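Local coordinates for ethylbenzene dehydrogenase alpha-subunit (Aromatoleum aromaticum, PDB 2IVF), which belongs to the molybdopterin oxidoreductase family and, as the alpha subunit of a three-chain assembly, binds a molybdenum atom and an iron/sulfur cluster, at residues Phe232-Met237 and Ala781-Val786; Val804-Thr809 and Gln951-Phe956. One frame throughout, in Å; residues are numbered along the deposited sequence.

Contact 1 of 2, residues Phe232-Met237 and Ala781-Val786. With ACT (acetate ion), chain J.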
loop_
_atom_site.group_PDB
_atom_site.type_symbol
_atom_site.label_atom_id
_atom_site.label_comp_id
_atom_site.label_asym_id
_atom_site.label_seq_id
_atom_site.Cartn_x
_atom_site.Cartn_y
_atom_site.Cartn_z
ATOM N N PHE A 232 -12.766 22.579 -18.884
ATOM C CA PHE A 232 -13.936 22.948 -18.111
ATOM C C PHE A 232 -13.758 24.224 -17.265
ATOM O O PHE A 232 -14.741 24.757 -16.710
ATOM C CB PHE A 232 -14.298 21.804 -17.192
ATOM C CG PHE A 232 -14.446 20.472 -17.891
ATOM C CD1 PHE A 232 -15.470 20.260 -18.803
ATOM C CD2 PHE A 232 -13.581 19.418 -17.601
ATOM C CE1 PHE A 232 -15.632 19.029 -19.405
ATOM C CE2 PHE A 232 -13.745 18.172 -18.207
ATOM C CZ PHE A 232 -14.770 18.000 -19.110
ATOM N N GLY A 233 -12.523 24.685 -17.131
ATOM C CA GLY A 233 -12.242 25.875 -16.314
ATOM C C GLY A 233 -12.171 25.479 -14.854
ATOM O O GLY A 233 -12.053 26.334 -14.017
ATOM N N LYS A 234 -12.224 24.175 -14.533
ATOM C CA LYS A 234 -12.064 23.747 -13.141
ATOM C C LYS A 234 -11.715 22.290 -13.055
ATOM O O LYS A 234 -11.892 21.546 -14.012
ATOM C CB LYS A 234 -13.327 24.034 -12.304
ATOM C CG LYS A 234 -14.517 23.100 -12.589
ATOM C CD LYS A 234 -15.237 23.469 -13.845
ATOM C CE LYS A 234 -16.577 22.723 -13.984
ATOM N NZ LYS A 234 -17.588 23.092 -12.922
ATOM N N MET A 235 -11.213 21.875 -11.898
ATOM C CA MET A 235 -10.789 20.505 -11.734
ATOM C C MET A 235 -11.303 19.868 -10.473
ATOM O O MET A 235 -11.144 18.690 -10.306
ATOM C CB MET A 235 -9.263 20.364 -11.818
ATOM C CG MET A 235 -8.491 20.946 -10.692
ATOM S SD MET A 235 -6.675 20.756 -10.910
ATOM C CE MET A 235 -6.333 22.218 -11.871
ATOM N N HIS A 236 -11.910 20.649 -9.595
ATOM C CA HIS A 236 -12.312 20.141 -8.315
ATOM C C HIS A 236 -13.676 19.474 -8.416
ATOM O O HIS A 236 -14.654 19.941 -7.847
ATOM C CB HIS A 236 -12.269 21.236 -7.282
ATOM C CG HIS A 236 -10.902 21.454 -6.751
ATOM N ND1 HIS A 236 -10.146 20.423 -6.237
ATOM C CD2 HIS A 236 -10.130 22.562 -6.690
ATOM C CE1 HIS A 236 -8.963 20.893 -5.874
ATOM N NE2 HIS A 236 -8.929 22.188 -6.133
ATOM N N MET A 237 -13.711 18.379 -9.163
ATOM C CA MET A 237 -14.942 17.626 -9.426
ATOM C C MET A 237 -14.617 16.229 -8.998
ATOM O O MET A 237 -13.474 15.814 -9.117
ATOM C CB MET A 237 -15.286 17.642 -10.893
ATOM C CG MET A 237 -15.403 19.064 -11.471
ATOM S SD MET A 237 -15.715 18.954 -13.236
ATOM C CE MET A 237 -14.064 18.590 -13.828
ATOM N N ALA A 781 -17.097 23.966 -8.326
ATOM C CA ALA A 781 -16.441 23.228 -9.392
ATOM C C ALA A 781 -17.181 21.904 -9.629
ATOM O O ALA A 781 -17.399 21.483 -10.766
ATOM C CB ALA A 781 -14.961 22.946 -9.066
ATOM N N HIS A 782 -17.484 21.230 -8.518
ATOM C CA HIS A 782 -18.059 19.906 -8.542
ATOM C C HIS A 782 -19.386 19.922 -9.322
ATOM O O HIS A 782 -19.800 18.899 -9.926
ATOM C CB HIS A 782 -18.201 19.400 -7.102
ATOM C CG HIS A 782 -18.936 18.110 -6.993
ATOM N ND1 HIS A 782 -18.414 16.905 -7.423
ATOM C CD2 HIS A 782 -20.189 17.854 -6.554
ATOM C CE1 HIS A 782 -19.316 15.961 -7.216
ATOM N NE2 HIS A 782 -20.414 16.516 -6.723
ATOM N N ALA A 783 -20.056 21.068 -9.250
ATOM C CA ALA A 783 -21.227 21.410 -10.008
ATOM C C ALA A 783 -22.361 20.385 -9.834
ATOM O O ALA A 783 -22.971 19.912 -10.803
ATOM C CB ALA A 783 -20.857 21.662 -11.481
ATOM N N ASN A 784 -22.572 20.019 -8.569
ATOM C CA ASN A 784 -23.682 19.166 -8.115
ATOM C C ASN A 784 -23.775 19.322 -6.594
ATOM O O ASN A 784 -22.780 19.720 -5.945
ATOM C CB ASN A 784 -23.452 17.706 -8.469
ATOM C CG ASN A 784 -24.731 16.910 -8.496
ATOM O OD1 ASN A 784 -25.827 17.447 -8.300
ATOM N ND2 ASN A 784 -24.613 15.641 -8.751
ATOM N N GLU A 785 -24.941 19.054 -6.025
ATOM C CA GLU A 785 -25.060 19.085 -4.589
ATOM C C GLU A 785 -24.815 17.685 -4.104
ATOM O O GLU A 785 -24.870 16.714 -4.907
ATOM C CB GLU A 785 -26.387 19.665 -4.075
ATOM C CG GLU A 785 -27.645 19.206 -4.683
ATOM C CD GLU A 785 -27.894 19.731 -6.111
ATOM O OE1 GLU A 785 -27.898 20.961 -6.388
ATOM O OE2 GLU A 785 -28.109 18.851 -6.938
ATOM N N VAL A 786 -24.453 17.578 -2.837
ATOM C CA VAL A 786 -24.266 16.269 -2.212
ATOM C C VAL A 786 -25.611 15.803 -1.667
ATOM O O VAL A 786 -26.299 16.561 -1.006
ATOM C CB VAL A 786 -23.221 16.324 -1.082
ATOM C CG1 VAL A 786 -23.188 14.996 -0.356
ATOM C CG2 VAL A 786 -21.782 16.771 -1.607
HETATM C C ACT J . -25.277 20.605 -0.764
HETATM O O ACT J . -24.406 19.912 -1.363
HETATM O OXT ACT J . -25.598 20.261 0.417
HETATM C CH3 ACT J . -25.907 21.812 -1.410
#

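Contact 2 of 2, residues Val804-Thr809 and Gln951-Phe956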
loop_
_atom_site.group_PDB
_atom_site.type_symbol
_atom_site.label_atom_id
_atom_site.label_comp_id
_atom_site.label_asym_id
_atom_site.label_seq_id
_atom_site.Cartn_x
_atom_site.Cartn_y
_atom_site.Cartn_z
ATOM N N VAL A 804 -23.441 27.382 -17.399
ATOM C CA VAL A 804 -22.229 27.688 -18.156
ATOM C C VAL A 804 -20.977 27.235 -17.409
ATOM O O VAL A 804 -20.991 27.033 -16.176
ATOM C CB VAL A 804 -22.133 29.218 -18.529
ATOM C CG1 VAL A 804 -23.275 29.620 -19.497
ATOM C CG2 VAL A 804 -22.151 30.134 -17.294
ATOM N N PHE A 805 -19.891 27.084 -18.163
ATOM C CA PHE A 805 -18.618 26.701 -17.613
ATOM C C PHE A 805 -17.773 27.937 -17.457
ATOM O O PHE A 805 -17.906 28.879 -18.248
ATOM C CB PHE A 805 -17.889 25.762 -18.566
ATOM C CG PHE A 805 -18.468 24.414 -18.639
ATOM C CD1 PHE A 805 -19.558 24.152 -19.458
ATOM C CD2 PHE A 805 -17.928 23.402 -17.889
ATOM C CE1 PHE A 805 -20.076 22.859 -19.543
ATOM C CE2 PHE A 805 -18.440 22.131 -17.942
ATOM C CZ PHE A 805 -19.511 21.858 -18.778
ATOM N N PRO A 806 -16.899 27.954 -16.426
ATOM C CA PRO A 806 -16.057 29.132 -16.262
ATOM C C PRO A 806 -14.844 29.148 -17.218
ATOM O O PRO A 806 -13.676 29.073 -16.782
ATOM C CB PRO A 806 -15.666 29.047 -14.797
ATOM C CG PRO A 806 -15.521 27.555 -14.568
ATOM C CD PRO A 806 -16.675 26.962 -15.342
ATOM N N THR A 807 -15.135 29.259 -18.511
ATOM C CA THR A 807 -14.125 29.212 -19.558
ATOM C C THR A 807 -14.317 30.428 -20.495
ATOM O O THR A 807 -15.360 31.062 -20.485
ATOM C CB THR A 807 -14.234 27.938 -20.437
ATOM O OG1 THR A 807 -15.520 27.865 -21.062
ATOM C CG2 THR A 807 -13.960 26.672 -19.692
ATOM N N HIS A 808 -13.282 30.733 -21.276
ATOM C CA HIS A 808 -13.331 31.696 -22.375
ATOM C C HIS A 808 -14.652 31.662 -23.178
ATOM O O HIS A 808 -15.305 32.710 -23.372
ATOM C CB HIS A 808 -12.162 31.408 -23.305
ATOM C CG HIS A 808 -11.891 32.483 -24.307
ATOM N ND1 HIS A 808 -11.483 33.753 -23.947
ATOM C CD2 HIS A 808 -11.941 32.474 -25.665
ATOM C CE1 HIS A 808 -11.306 34.482 -25.039
ATOM N NE2 HIS A 808 -11.566 33.725 -26.096
ATOM N N THR A 809 -14.995 30.474 -23.656
ATOM C CA THR A 809 -16.189 30.214 -24.487
ATOM C C THR A 809 -17.479 29.984 -23.713
ATOM O O THR A 809 -18.563 29.837 -24.326
ATOM C CB THR A 809 -16.000 28.964 -25.351
ATOM O OG1 THR A 809 -15.790 27.814 -24.515
ATOM C CG2 THR A 809 -14.839 29.146 -26.343
ATOM N N GLN A 951 -9.463 30.581 -18.569
ATOM C CA GLN A 951 -9.159 29.354 -17.831
ATOM C C GLN A 951 -7.661 29.114 -17.618
ATOM O O GLN A 951 -7.271 28.110 -17.051
ATOM C CB GLN A 951 -9.770 28.135 -18.499
ATOM C CG GLN A 951 -9.337 27.862 -19.944
ATOM C CD GLN A 951 -10.435 28.237 -20.893
ATOM O OE1 GLN A 951 -10.866 29.391 -20.902
ATOM N NE2 GLN A 951 -10.910 27.282 -21.686
ATOM N N PHE A 952 -6.834 30.022 -18.111
ATOM C CA PHE A 952 -5.392 29.988 -17.863
ATOM C C PHE A 952 -5.107 30.880 -16.669
ATOM O O PHE A 952 -5.079 32.110 -16.789
ATOM C CB PHE A 952 -4.621 30.445 -19.099
ATOM C CG PHE A 952 -4.767 29.524 -20.314
ATOM C CD1 PHE A 952 -5.386 28.292 -20.239
ATOM C CD2 PHE A 952 -4.232 29.916 -21.534
ATOM C CE1 PHE A 952 -5.503 27.484 -21.363
ATOM C CE2 PHE A 952 -4.354 29.120 -22.668
ATOM C CZ PHE A 952 -4.979 27.912 -22.584
ATOM N N ARG A 953 -4.912 30.270 -15.507
ATOM C CA ARG A 953 -4.813 31.029 -14.243
ATOM C C ARG A 953 -4.272 30.195 -13.110
ATOM O O ARG A 953 -4.201 28.971 -13.196
ATOM C CB ARG A 953 -6.162 31.589 -13.826
ATOM C CG ARG A 953 -7.204 30.540 -13.519
ATOM C CD ARG A 953 -8.659 31.069 -13.717
ATOM N NE ARG A 953 -9.621 29.979 -14.029
ATOM C CZ ARG A 953 -10.883 30.187 -14.407
ATOM N NH1 ARG A 953 -11.339 31.413 -14.530
ATOM N NH2 ARG A 953 -11.689 29.171 -14.673
ATOM N N TYR A 954 -3.879 30.870 -12.042
ATOM C CA TYR A 954 -3.416 30.202 -10.857
ATOM C C TYR A 954 -4.187 30.681 -9.640
ATOM O O TYR A 954 -4.342 31.888 -9.402
ATOM C CB TYR A 954 -1.903 30.422 -10.632
ATOM C CG TYR A 954 -1.454 29.886 -9.283
ATOM C CD1 TYR A 954 -1.482 28.519 -9.019
ATOM C CD2 TYR A 954 -1.095 30.736 -8.241
ATOM C CE1 TYR A 954 -1.106 28.005 -7.760
ATOM C CE2 TYR A 954 -0.700 30.223 -6.994
ATOM C CZ TYR A 954 -0.730 28.876 -6.755
ATOM O OH TYR A 954 -0.372 28.355 -5.521
ATOM N N TYR A 955 -4.657 29.715 -8.870
ATOM C CA TYR A 955 -5.026 29.942 -7.484
ATOM C C TYR A 955 -4.687 28.612 -6.815
ATOM O O TYR A 955 -4.273 27.676 -7.498
ATOM C CB TYR A 955 -6.494 30.326 -7.344
ATOM C CG TYR A 955 -7.467 29.322 -7.943
ATOM C CD1 TYR A 955 -7.889 28.223 -7.205
ATOM C CD2 TYR A 955 -8.005 29.487 -9.226
ATOM C CE1 TYR A 955 -8.793 27.297 -7.723
ATOM C CE2 TYR A 955 -8.919 28.527 -9.755
ATOM C CZ TYR A 955 -9.315 27.454 -8.991
ATOM O OH TYR A 955 -10.222 26.484 -9.468
ATOM N N PHE A 956 -4.850 28.543 -5.499
ATOM C CA PHE A 956 -4.274 27.478 -4.690
ATOM C C PHE A 956 -4.649 26.102 -5.258
ATOM O O PHE A 956 -5.823 25.838 -5.545
ATOM C CB PHE A 956 -4.735 27.644 -3.246
ATOM C CG PHE A 956 -4.244 26.564 -2.297
ATOM C CD1 PHE A 956 -2.922 26.145 -2.296
ATOM C CD2 PHE A 956 -5.113 26.025 -1.361
ATOM C CE1 PHE A 956 -2.481 25.164 -1.400
ATOM C CE2 PHE A 956 -4.673 25.038 -0.463
ATOM C CZ PHE A 956 -3.356 24.617 -0.496
#

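Contact 1 of 2, residues Phe232-Met237 and Ala781-Val786
K234 and A781 make the one hydrogen bond between these two loop segments, NZ of K234 donating a hydrogen bond of 2.7 Å to O of A781. The donor arrives from one side of the carbonyl oxygen, with a C=O...N angle of 123°, and is tilted somewhat from the carbonyl plane. Bends at chi2 (-78°) and chi4 (65°) lay CG of the lysine beside the A781 methyl and bring NZ round to O of A781. The same amine forms a salt bridge with E527 and a hydrogen bond with H798, so three polar groups grip a buried nitrogen.

Van der Waals contacts gather around the methyl and carbonyl of A781, at the end of helix 777-781. CB of A781 lies 3.6 Å from CG of K234 and 3.7 Å from CB of H236, and the backbone O of H236 comes to 3.3 Å of it; alanine suits a place where the backbones come this close. M237 lays its CG 3.2 Å from O of A781, on the oxygen that K234 also uses. Further on, CA of M237 sits at the edge of the H782 ring, near its plane, 4.1 Å from ND1.

The backbones come close, CA of M237 4.0 Å from CA of H782, without a hydrogen bond between H236 O and H782 N, where the angle is poor. H236 is the centre of an inverse gamma turn. Its imidazole leads away from A781, stacks on W481 and is bonded to W481 O and N958.

A buried lysine amine set between E527 and the carbonyl end of a helix is probably kept charged there. The chemistry thus implies a polar link between the loop after helix 226-232 and that helix end, with close aliphatic packing beside it.

Contact 2 of 2, residues Val804-Thr809 and Gln951-Phe956
P806 offers its backbone O to R953, whose NH2 donates a hydrogen bond of 2.9 Å; the same NH2 also reaches G233 O. The donor lies in the carbonyl plane at a C=O...N angle of 153°, although the N-H itself points less straight (133°), the oxygen standing out of the guanidinium plane. Arginine suits the place by reach: its chain runs extended from CG to NE, and the arginine and proline side chains cross at about a right angle, NH2 of R953 4.0 Å from CB of P806. The proline is the centre of an inverse gamma turn, which turns the backbone here.

T807 follows with its aliphatic side against the flat amide of Q951. NE2 of Q951 lies 3.6 Å from CB and 3.7 Å from CG2 of T807, while the threonine hydroxyl bonds to R811 O.

H808 then gives its backbone N-H almost straight (176°) to OE1 of Q951 at 2.8 Å. Glutamine can serve both sides: OE1 accepts here, while NE2 is bonded to H230 O and to Q813, which together fix the rotation of the amide. The H808 ring leads elsewhere, stacking on Y949.

A glutamine and an arginine thus hold backbone N-H and C=O groups at and just after the inverse gamma turn. They tie the loop after helix 796-800 to the connection between strands 915-917 and 969-975, which belong to one six-stranded mixed sheet, consistent with the double-psi beta-barrel clan of the dinucleotide-binding family.

Overall arrangement
Both contacts are buried joints between loops; of the touching residues H808 alone is partly exposed, and the two centres lie 12 Å apart on the same side of the chain's centre. They touch: G233 O and R953 NH2, 2.9 Å apart, probably share a hydrogen bond, and F232 and G233 pack on P806 and T807. Helices 526-540 and 796-800 serve both, since E527 meets K234 and P806, and H798 meets K234 and F805. Contact 1, whose H236 side chain lies about 12 Å from the molybdenum atom, relies on a charged amine and a methyl group. Contact 2 depends instead on amide and guanidinium bonds to backbone atoms.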